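Local coordinates for copper homeostasis protein CutC (Streptococcus agalactiae, PDB 2BDQ) that probably binds copper ions and takes part in copper homeostasis in the cytoplasm, at residues M1-E9 with V201-T210; L17-C28 with L50-M60. All coordinates share one frame; numbering follows the deposited sequence.

Interaction 1 (M1-E9 with V201-T210); sequences MILREFCAE and VKQAHGTRIT
L3 and E5 exchange backbone hydrogen bonds with K202, A204 and G206, joining strands 3-9 and 203-206 in parallel, 17° apart. The bonds alternate in direction: L3 N gives to K202 O, A204 N to L3 O, E5 N to A204 O and G206 N to E5 O. Beyond them C7 N reaches G206 O at 3.2 Å from above the carbonyl plane, off its lone pairs.

Two side-chain bonds add to these. E5, its CG anti to the backbone N (chi1 173°) and its chain extended, brings OE2 to H205 ND1 at 2.6 Å; the donor comes to the anti side of the carboxylate, whose plane stands nearly perpendicular to the ring. The other oxygen, OE1, forms a salt bridge with R24, so both oxygens of the E5 carboxylate are held. On the opposite face of the sheet the R4 chain bends at chi3 and sends NH2 to I209 O (3.3 Å), with that oxygen close to the guanidinium plane.

Closer packing contacts surround these bonds. The R4 methylene CD lies 3.4 Å from I209 CG1, and the edge of the F6 ring faces T207 O, with CE2 3.1 Å away. C7 packs obliquely on the H205 ring, its CB 3.5 Å from NE2.

First and last strands paired in parallel are the closure of a TIM barrel, here with E5, H205 and C7 gathered on its inner side.

Interaction 2 (L17-C28 with L50-M60); sequences LDKAIISRVELC and LHEKGISVAVM
I55 slots its side chain against V25 and I22 where strands 24-28 and 56-60 pair in parallel, the two strands of a beta-alpha-beta unit whose crossover is helix 40-52. From CB, 3.9 Å from S23 O, the side chain runs extended (chi1 168°, chi2 176°). CG1 presses on S23 O, and CD1 ends among three side chains: it packs on V25 CG1, lies alongside I22 with CG2 at 3.6 Å, and is crossed at about a right angle by L17 through CD2. The tip thus meets apolar groups near the C-terminal end of helix 40-52, where L50 also packs on L17.

The helix stops in a Schellman motif with G54, at positive phi, as its C-prime residue; I55 N returns to L50 O and G54 N to H51 O. This turn leads into the strand, where S56 N gives to S23 O and V25 N to S56 O; farther on, A58 N, L27 N and M60 N continue the pairing.

The strand side chains alternate: L27 CB touches V57 CG1 on the helix side, whereas R24 and E26 point into the barrel, R24 laying CG against S56 CB on the way to its partners E5 and Q203. At the outer end, a water bridges K19 N and K53 O, and K53, bent at chi3 (72°), donates from NZ to L17 O at 2.8 Å.

Interaction 1 closes the barrel by joining its first and last strands, while interaction 2 pairs the second and third; strand 24-28 lies beside strand 3-9, so the two contacts form one continuous run of sheet, with F6 O probably accepting from E26 N. Interaction 2 is the more buried; its helix-facing side is largely aliphatic, and its cross-segment side-chain bond, K53 NZ to L17 O, lies at the outer end. Interaction 1 is only partly buried, with exposed M1 and T210, the first and last modelled residues. Both turn largely polar groups into the barrel, where R24 of 17-28 links them through its guanidinium, which probably steadies the E5 carboxylate beside H205.

Interaction 1 (M1-E9 with V201-T210)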
loop_
_atom_site.group_PDB
_atom_site.type_symbol
_atom_site.label_atom_id
_atom_site.label_comp_id
_atom_site.label_asym_id
_atom_site.label_seq_id
_atom_site.Cartn_x
_atom_site.Cartn_y
_atom_site.Cartn_z
HETATM N N MSE A 1 18.964 -26.010 -4.194
HETATM C CA MSE A 1 20.152 -25.305 -4.758
HETATM C C MSE A 1 20.054 -23.803 -4.444
HETATM O O MSE A 1 20.299 -23.394 -3.307
HETATM C CB MSE A 1 20.215 -25.544 -6.266
HETATM C CG MSE A 1 21.626 -25.677 -6.795
HETATM SE SE MSE A 1 22.668 -24.067 -6.477
HETATM C CE MSE A 1 23.082 -23.619 -8.337
ATOM N N ILE A 2 19.718 -22.982 -5.441
ATOM C CA ILE A 2 19.571 -21.547 -5.208
ATOM C C ILE A 2 18.168 -21.293 -4.657
ATOM O O ILE A 2 17.178 -21.800 -5.190
ATOM C CB ILE A 2 19.746 -20.720 -6.508
ATOM C CG1 ILE A 2 21.127 -20.973 -7.109
ATOM C CG2 ILE A 2 19.608 -19.227 -6.212
ATOM C CD1 ILE A 2 22.261 -20.630 -6.171
ATOM N N LEU A 3 18.089 -20.512 -3.586
ATOM C CA LEU A 3 16.809 -20.195 -2.962
ATOM C C LEU A 3 16.199 -18.996 -3.687
ATOM O O LEU A 3 16.828 -17.947 -3.791
ATOM C CB LEU A 3 17.042 -19.876 -1.482
ATOM C CG LEU A 3 15.877 -19.820 -0.491
ATOM C CD1 LEU A 3 16.427 -20.013 0.923
ATOM C CD2 LEU A 3 15.137 -18.489 -0.611
ATOM N N ARG A 4 14.987 -19.159 -4.208
ATOM C CA ARG A 4 14.321 -18.071 -4.920
ATOM C C ARG A 4 13.206 -17.408 -4.120
ATOM O O ARG A 4 12.353 -18.084 -3.547
ATOM C CB ARG A 4 13.757 -18.565 -6.254
ATOM C CG ARG A 4 14.808 -18.683 -7.351
ATOM C CD ARG A 4 14.176 -19.013 -8.704
ATOM N NE ARG A 4 13.883 -20.435 -8.846
ATOM C CZ ARG A 4 13.380 -20.981 -9.950
ATOM N NH1 ARG A 4 13.148 -22.286 -9.997
ATOM N NH2 ARG A 4 13.103 -20.219 -11.009
ATOM N N GLU A 5 13.224 -16.078 -4.091
ATOM C CA GLU A 5 12.227 -15.287 -3.373
ATOM C C GLU A 5 11.385 -14.453 -4.332
ATOM O O GLU A 5 11.906 -13.656 -5.115
ATOM C CB GLU A 5 12.921 -14.357 -2.374
ATOM C CG GLU A 5 11.998 -13.361 -1.682
ATOM C CD GLU A 5 12.730 -12.498 -0.657
ATOM O OE1 GLU A 5 13.243 -13.066 0.336
ATOM O OE2 GLU A 5 12.795 -11.256 -0.845
ATOM N N PHE A 6 10.076 -14.634 -4.270
ATOM C CA PHE A 6 9.184 -13.879 -5.126
ATOM C C PHE A 6 8.697 -12.592 -4.446
ATOM O O PHE A 6 8.228 -12.619 -3.307
ATOM C CB PHE A 6 8.001 -14.755 -5.522
ATOM C CG PHE A 6 6.953 -14.028 -6.298
ATOM C CD1 PHE A 6 5.691 -13.817 -5.753
ATOM C CD2 PHE A 6 7.226 -13.540 -7.567
ATOM C CE1 PHE A 6 4.714 -13.121 -6.467
ATOM C CE2 PHE A 6 6.257 -12.844 -8.289
ATOM C CZ PHE A 6 4.999 -12.638 -7.740
ATOM N N CYS A 7 8.827 -11.473 -5.156
ATOM C CA CYS A 7 8.410 -10.163 -4.663
ATOM C C CYS A 7 6.970 -9.931 -5.129
ATOM O O CYS A 7 6.713 -9.765 -6.321
ATOM C CB CYS A 7 9.337 -9.077 -5.231
ATOM S SG CYS A 7 8.996 -7.375 -4.668
ATOM N N ALA A 8 6.037 -9.915 -4.183
ATOM C CA ALA A 8 4.628 -9.748 -4.499
ATOM C C ALA A 8 4.019 -8.446 -4.012
ATOM O O ALA A 8 4.540 -7.796 -3.113
ATOM C CB ALA A 8 3.832 -10.929 -3.911
ATOM N N GLU A 9 2.916 -8.062 -4.637
ATOM C CA GLU A 9 2.177 -6.882 -4.221
ATOM C C GLU A 9 0.832 -7.494 -3.872
ATOM O O GLU A 9 0.091 -7.922 -4.766
ATOM C CB GLU A 9 2.022 -5.869 -5.360
ATOM C CG GLU A 9 1.170 -4.666 -4.961
ATOM C CD GLU A 9 1.028 -3.637 -6.062
ATOM O OE1 GLU A 9 2.059 -3.058 -6.472
ATOM O OE2 GLU A 9 -0.114 -3.403 -6.519
ATOM N N VAL A 201 26.546 -15.996 -4.461
ATOM C CA VAL A 201 25.253 -15.730 -3.828
ATOM C C VAL A 201 24.361 -16.962 -3.988
ATOM O O VAL A 201 24.370 -17.595 -5.038
ATOM C CB VAL A 201 24.556 -14.506 -4.486
ATOM C CG1 VAL A 201 23.139 -14.344 -3.936
ATOM C CG2 VAL A 201 25.376 -13.243 -4.223
ATOM N N LYS A 202 23.601 -17.307 -2.948
ATOM C CA LYS A 202 22.718 -18.473 -3.001
ATOM C C LYS A 202 21.232 -18.135 -2.921
ATOM O O LYS A 202 20.392 -19.038 -2.823
ATOM C CB LYS A 202 23.054 -19.456 -1.875
ATOM C CG LYS A 202 24.471 -19.987 -1.917
ATOM C CD LYS A 202 25.389 -19.121 -1.074
ATOM C CE LYS A 202 25.549 -19.688 0.341
ATOM N NZ LYS A 202 24.252 -20.004 1.013
ATOM N N GLN A 203 20.901 -16.845 -2.956
ATOM C CA GLN A 203 19.504 -16.411 -2.884
ATOM C C GLN A 203 19.203 -15.295 -3.883
ATOM O O GLN A 203 19.954 -14.330 -3.999
ATOM C CB GLN A 203 19.175 -15.937 -1.469
ATOM C CG GLN A 203 19.526 -16.962 -0.405
ATOM C CD GLN A 203 18.884 -16.641 0.928
ATOM O OE1 GLN A 203 17.661 -16.533 1.027
ATOM N NE2 GLN A 203 19.703 -16.496 1.963
ATOM N N ALA A 204 18.092 -15.432 -4.597
ATOM C CA ALA A 204 17.704 -14.445 -5.592
ATOM C C ALA A 204 16.291 -13.933 -5.347
ATOM O O ALA A 204 15.377 -14.705 -5.051
ATOM C CB ALA A 204 17.813 -15.046 -6.988
ATOM N N HIS A 205 16.131 -12.621 -5.501
ATOM C CA HIS A 205 14.866 -11.926 -5.293
ATOM C C HIS A 205 14.400 -11.286 -6.598
ATOM O O HIS A 205 15.209 -10.752 -7.352
ATOM C CB HIS A 205 15.083 -10.839 -4.235
ATOM C CG HIS A 205 13.941 -9.884 -4.081
ATOM N ND1 HIS A 205 13.021 -9.986 -3.060
ATOM C CD2 HIS A 205 13.623 -8.756 -4.760
ATOM C CE1 HIS A 205 12.194 -8.961 -3.109
ATOM N NE2 HIS A 205 12.538 -8.197 -4.132
ATOM N N GLY A 206 13.097 -11.328 -6.854
ATOM C CA GLY A 206 12.587 -10.723 -8.070
ATOM C C GLY A 206 11.105 -10.922 -8.326
ATOM O O GLY A 206 10.495 -11.878 -7.828
ATOM N N THR A 207 10.515 -10.008 -9.095
ATOM C CA THR A 207 9.101 -10.108 -9.439
ATOM C C THR A 207 8.929 -11.118 -10.566
ATOM O O THR A 207 7.862 -11.705 -10.724
ATOM C CB THR A 207 8.519 -8.761 -9.909
ATOM O OG1 THR A 207 9.381 -8.175 -10.895
ATOM C CG2 THR A 207 8.352 -7.814 -8.738
ATOM N N ARG A 208 9.984 -11.316 -11.350
ATOM C CA ARG A 208 9.938 -12.277 -12.447
ATOM C C ARG A 208 11.013 -13.342 -12.237
ATOM O O ARG A 208 11.708 -13.724 -13.181
ATOM C CB ARG A 208 10.178 -11.584 -13.789
ATOM C CG ARG A 208 9.461 -10.264 -13.968
ATOM C CD ARG A 208 9.356 -9.922 -15.441
ATOM N NE ARG A 208 9.057 -8.511 -15.652
ATOM C CZ ARG A 208 9.950 -7.536 -15.520
ATOM N NH1 ARG A 208 11.202 -7.825 -15.181
ATOM N NH2 ARG A 208 9.596 -6.274 -15.723
ATOM N N ILE A 209 11.140 -13.808 -10.998
ATOM C CA ILE A 209 12.136 -14.810 -10.635
ATOM C C ILE A 209 11.817 -16.171 -11.264
ATOM O O ILE A 209 12.704 -17.007 -11.445
ATOM C CB ILE A 209 12.228 -14.947 -9.083
ATOM C CG1 ILE A 209 13.525 -15.653 -8.686
ATOM C CG2 ILE A 209 11.013 -15.696 -8.541
ATOM C CD1 ILE A 209 14.768 -14.824 -8.942
ATOM N N THR A 210 10.549 -16.378 -11.607
ATOM C CA THR A 210 10.095 -17.626 -12.219
ATOM C C THR A 210 9.530 -17.412 -13.626
ATOM O O THR A 210 9.920 -18.179 -14.533
ATOM C CB THR A 210 9.017 -18.314 -11.358
ATOM O OG1 THR A 210 7.933 -17.405 -11.115
ATOM C CG2 THR A 210 9.608 -18.761 -10.032
#

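Interaction 2 (L17-C28 with L50-M60)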
loop_
_atom_site.group_PDB
_atom_site.type_symbol
_atom_site.label_atom_id
_atom_site.label_comp_id
_atom_site.label_asym_id
_atom_site.label_seq_id
_atom_site.Cartn_x
_atom_site.Cartn_y
_atom_site.Cartn_z
ATOM N N LEU A 17 2.068 -19.763 -7.044
ATOM C CA LEU A 17 3.335 -20.102 -6.410
ATOM C C LEU A 17 3.378 -21.551 -5.951
ATOM O O LEU A 17 2.371 -22.109 -5.515
ATOM C CB LEU A 17 3.609 -19.176 -5.220
ATOM C CG LEU A 17 4.268 -17.819 -5.490
ATOM C CD1 LEU A 17 3.513 -17.066 -6.567
ATOM C CD2 LEU A 17 4.306 -17.014 -4.203
ATOM N N ASP A 18 4.562 -22.152 -6.051
ATOM C CA ASP A 18 4.771 -23.537 -5.649
ATOM C C ASP A 18 6.076 -23.634 -4.858
ATOM O O ASP A 18 7.118 -23.168 -5.315
ATOM C CB ASP A 18 4.847 -24.435 -6.885
ATOM C CG ASP A 18 4.712 -25.900 -6.541
ATOM O OD1 ASP A 18 3.668 -26.269 -5.950
ATOM O OD2 ASP A 18 5.640 -26.680 -6.854
ATOM N N LYS A 19 6.014 -24.242 -3.678
ATOM C CA LYS A 19 7.187 -24.377 -2.817
ATOM C C LYS A 19 8.321 -25.153 -3.475
ATOM O O LYS A 19 9.464 -25.118 -3.015
ATOM C CB LYS A 19 6.805 -25.057 -1.497
ATOM C CG LYS A 19 6.298 -26.486 -1.636
ATOM C CD LYS A 19 5.821 -27.020 -0.289
ATOM C CE LYS A 19 5.272 -28.440 -0.394
ATOM N NZ LYS A 19 6.321 -29.426 -0.792
ATOM N N ALA A 20 8.001 -25.849 -4.560
ATOM C CA ALA A 20 8.999 -26.633 -5.270
ATOM C C ALA A 20 10.036 -25.738 -5.943
ATOM O O ALA A 20 11.177 -26.157 -6.149
ATOM C CB ALA A 20 8.321 -27.525 -6.304
ATOM N N ILE A 21 9.640 -24.510 -6.276
ATOM C CA ILE A 21 10.530 -23.554 -6.931
ATOM C C ILE A 21 10.700 -22.251 -6.145
ATOM O O ILE A 21 11.782 -21.658 -6.131
ATOM C CB ILE A 21 10.030 -23.217 -8.354
ATOM C CG1 ILE A 21 8.524 -22.986 -8.333
ATOM C CG2 ILE A 21 10.393 -24.346 -9.321
ATOM C CD1 ILE A 21 7.915 -22.763 -9.709
ATOM N N ILE A 22 9.631 -21.802 -5.499
ATOM C CA ILE A 22 9.689 -20.579 -4.709
ATOM C C ILE A 22 9.563 -20.927 -3.236
ATOM O O ILE A 22 8.544 -21.458 -2.800
ATOM C CB ILE A 22 8.571 -19.608 -5.117
ATOM C CG1 ILE A 22 8.850 -19.097 -6.536
ATOM C CG2 ILE A 22 8.477 -18.460 -4.112
ATOM C CD1 ILE A 22 7.812 -18.148 -7.079
ATOM N N SER A 23 10.604 -20.636 -2.465
ATOM C CA SER A 23 10.569 -20.966 -1.049
ATOM C C SER A 23 10.130 -19.815 -0.151
ATOM O O SER A 23 9.686 -20.037 0.971
ATOM C CB SER A 23 11.935 -21.497 -0.594
ATOM O OG SER A 23 12.984 -20.592 -0.901
ATOM N N ARG A 24 10.219 -18.591 -0.650
ATOM C CA ARG A 24 9.843 -17.448 0.162
ATOM C C ARG A 24 9.290 -16.321 -0.692
ATOM O O ARG A 24 9.594 -16.209 -1.881
ATOM C CB ARG A 24 11.073 -16.970 0.929
ATOM C CG ARG A 24 10.824 -16.037 2.080
ATOM C CD ARG A 24 12.110 -15.888 2.882
ATOM N NE ARG A 24 13.159 -15.273 2.083
ATOM C CZ ARG A 24 14.419 -15.700 2.020
ATOM N NH1 ARG A 24 14.815 -16.760 2.710
ATOM N NH2 ARG A 24 15.290 -15.057 1.252
ATOM N N VAL A 25 8.470 -15.484 -0.076
ATOM C CA VAL A 25 7.893 -14.358 -0.781
ATOM C C VAL A 25 8.065 -13.109 0.062
ATOM O O VAL A 25 7.973 -13.160 1.291
ATOM C CB VAL A 25 6.389 -14.618 -1.109
ATOM C CG1 VAL A 25 5.776 -15.458 -0.030
ATOM C CG2 VAL A 25 5.634 -13.308 -1.244
ATOM N N GLU A 26 8.373 -11.998 -0.600
ATOM C CA GLU A 26 8.516 -10.733 0.095
ATOM C C GLU A 26 7.155 -10.083 -0.087
ATOM O O GLU A 26 6.773 -9.734 -1.204
ATOM C CB GLU A 26 9.595 -9.848 -0.533
ATOM C CG GLU A 26 9.791 -8.536 0.235
ATOM C CD GLU A 26 10.676 -7.533 -0.485
ATOM O OE1 GLU A 26 10.331 -7.132 -1.619
ATOM O OE2 GLU A 26 11.717 -7.135 0.088
ATOM N N LEU A 27 6.422 -9.939 1.010
ATOM C CA LEU A 27 5.089 -9.360 0.968
ATOM C C LEU A 27 5.092 -7.842 1.176
ATOM O O LEU A 27 5.572 -7.339 2.187
ATOM C CB LEU A 27 4.205 -10.020 2.041
ATOM C CG LEU A 27 2.679 -10.084 1.877
ATOM C CD1 LEU A 27 2.003 -10.167 3.238
ATOM C CD2 LEU A 27 2.189 -8.852 1.153
ATOM N N CYS A 28 4.559 -7.114 0.205
ATOM C CA CYS A 28 4.453 -5.671 0.321
ATOM C C CYS A 28 3.359 -5.165 -0.603
ATOM O O CYS A 28 2.653 -5.954 -1.237
ATOM C CB CYS A 28 5.795 -4.980 0.019
ATOM S SG CYS A 28 6.807 -5.666 -1.316
ATOM N N LEU A 50 0.089 -18.547 2.430
ATOM C CA LEU A 50 1.413 -19.019 2.056
ATOM C C LEU A 50 1.917 -20.131 2.973
ATOM O O LEU A 50 2.471 -21.119 2.497
ATOM C CB LEU A 50 2.400 -17.855 2.039
ATOM C CG LEU A 50 2.127 -16.803 0.960
ATOM C CD1 LEU A 50 2.974 -15.578 1.231
ATOM C CD2 LEU A 50 2.412 -17.379 -0.431
ATOM N N HIS A 51 1.732 -19.981 4.282
ATOM C CA HIS A 51 2.172 -21.016 5.211
ATOM C C HIS A 51 1.473 -22.324 4.869
ATOM O O HIS A 51 2.065 -23.398 4.952
ATOM C CB HIS A 51 1.848 -20.622 6.653
ATOM C CG HIS A 51 2.721 -19.535 7.196
ATOM N ND1 HIS A 51 2.451 -18.887 8.381
ATOM C CD2 HIS A 51 3.859 -18.980 6.714
ATOM C CE1 HIS A 51 3.382 -17.979 8.607
ATOM N NE2 HIS A 51 4.248 -18.015 7.611
ATOM N N GLU A 52 0.210 -22.222 4.474
ATOM C CA GLU A 52 -0.578 -23.389 4.106
ATOM C C GLU A 52 0.065 -24.106 2.911
ATOM O O GLU A 52 0.011 -25.333 2.824
ATOM C CB GLU A 52 -2.002 -22.936 3.776
ATOM C CG GLU A 52 -3.032 -24.025 3.549
ATOM C CD GLU A 52 -4.454 -23.462 3.541
ATOM O OE1 GLU A 52 -4.927 -23.047 4.628
ATOM O OE2 GLU A 52 -5.091 -23.416 2.456
ATOM N N LYS A 53 0.687 -23.345 2.007
ATOM C CA LYS A 53 1.350 -23.922 0.835
ATOM C C LYS A 53 2.827 -24.192 1.123
ATOM O O LYS A 53 3.601 -24.527 0.226
ATOM C CB LYS A 53 1.226 -22.987 -0.373
ATOM C CG LYS A 53 -0.200 -22.765 -0.835
ATOM C CD LYS A 53 -0.296 -21.729 -1.947
ATOM C CE LYS A 53 0.240 -22.234 -3.269
ATOM N NZ LYS A 53 0.035 -21.209 -4.327
ATOM N N GLY A 54 3.212 -24.036 2.386
ATOM C CA GLY A 54 4.590 -24.278 2.780
ATOM C C GLY A 54 5.625 -23.285 2.283
ATOM O O GLY A 54 6.717 -23.670 1.864
ATOM N N ILE A 55 5.298 -22.003 2.318
ATOM C CA ILE A 55 6.252 -20.997 1.877
ATOM C C ILE A 55 6.365 -19.887 2.921
ATOM O O ILE A 55 5.363 -19.454 3.492
ATOM C CB ILE A 55 5.856 -20.422 0.499
ATOM C CG1 ILE A 55 6.690 -19.187 0.189
ATOM C CG2 ILE A 55 4.378 -20.110 0.476
ATOM C CD1 ILE A 55 6.431 -18.612 -1.177
ATOM N N SER A 56 7.597 -19.455 3.180
ATOM C CA SER A 56 7.869 -18.411 4.164
ATOM C C SER A 56 7.476 -17.044 3.638
ATOM O O SER A 56 7.404 -16.828 2.428
ATOM C CB SER A 56 9.354 -18.402 4.535
ATOM O OG SER A 56 9.736 -19.649 5.084
ATOM N N VAL A 57 7.256 -16.122 4.567
ATOM C CA VAL A 57 6.835 -14.767 4.242
ATOM C C VAL A 57 7.658 -13.683 4.915
ATOM O O VAL A 57 7.705 -13.616 6.132
ATOM C CB VAL A 57 5.374 -14.549 4.667
ATOM C CG1 VAL A 57 4.887 -13.182 4.193
ATOM C CG2 VAL A 57 4.506 -15.664 4.119
ATOM N N ALA A 58 8.292 -12.827 4.121
ATOM C CA ALA A 58 9.083 -11.722 4.657
ATOM C C ALA A 58 8.250 -10.460 4.425
ATOM O O ALA A 58 7.984 -10.089 3.283
ATOM C CB ALA A 58 10.420 -11.618 3.922
ATOM N N VAL A 59 7.826 -9.808 5.503
ATOM C CA VAL A 59 6.994 -8.613 5.388
ATOM C C VAL A 59 7.767 -7.303 5.300
ATOM O O VAL A 59 8.652 -7.024 6.114
ATOM C CB VAL A 59 5.989 -8.526 6.567
ATOM C CG1 VAL A 59 5.152 -7.259 6.460
ATOM C CG2 VAL A 59 5.091 -9.751 6.557
HETATM N N MSE A 60 7.415 -6.498 4.301
HETATM C CA MSE A 60 8.046 -5.201 4.093
HETATM C C MSE A 60 7.624 -4.191 5.152
HETATM O O MSE A 60 6.436 -4.009 5.426
HETATM C CB MSE A 60 7.691 -4.645 2.706
HETATM C CG MSE A 60 8.861 -4.588 1.740
HETATM SE SE MSE A 60 10.098 -3.177 2.234
HETATM C CE MSE A 60 10.543 -2.534 0.466
HETATM O O HOH W 1 3.618 -25.209 -2.491
#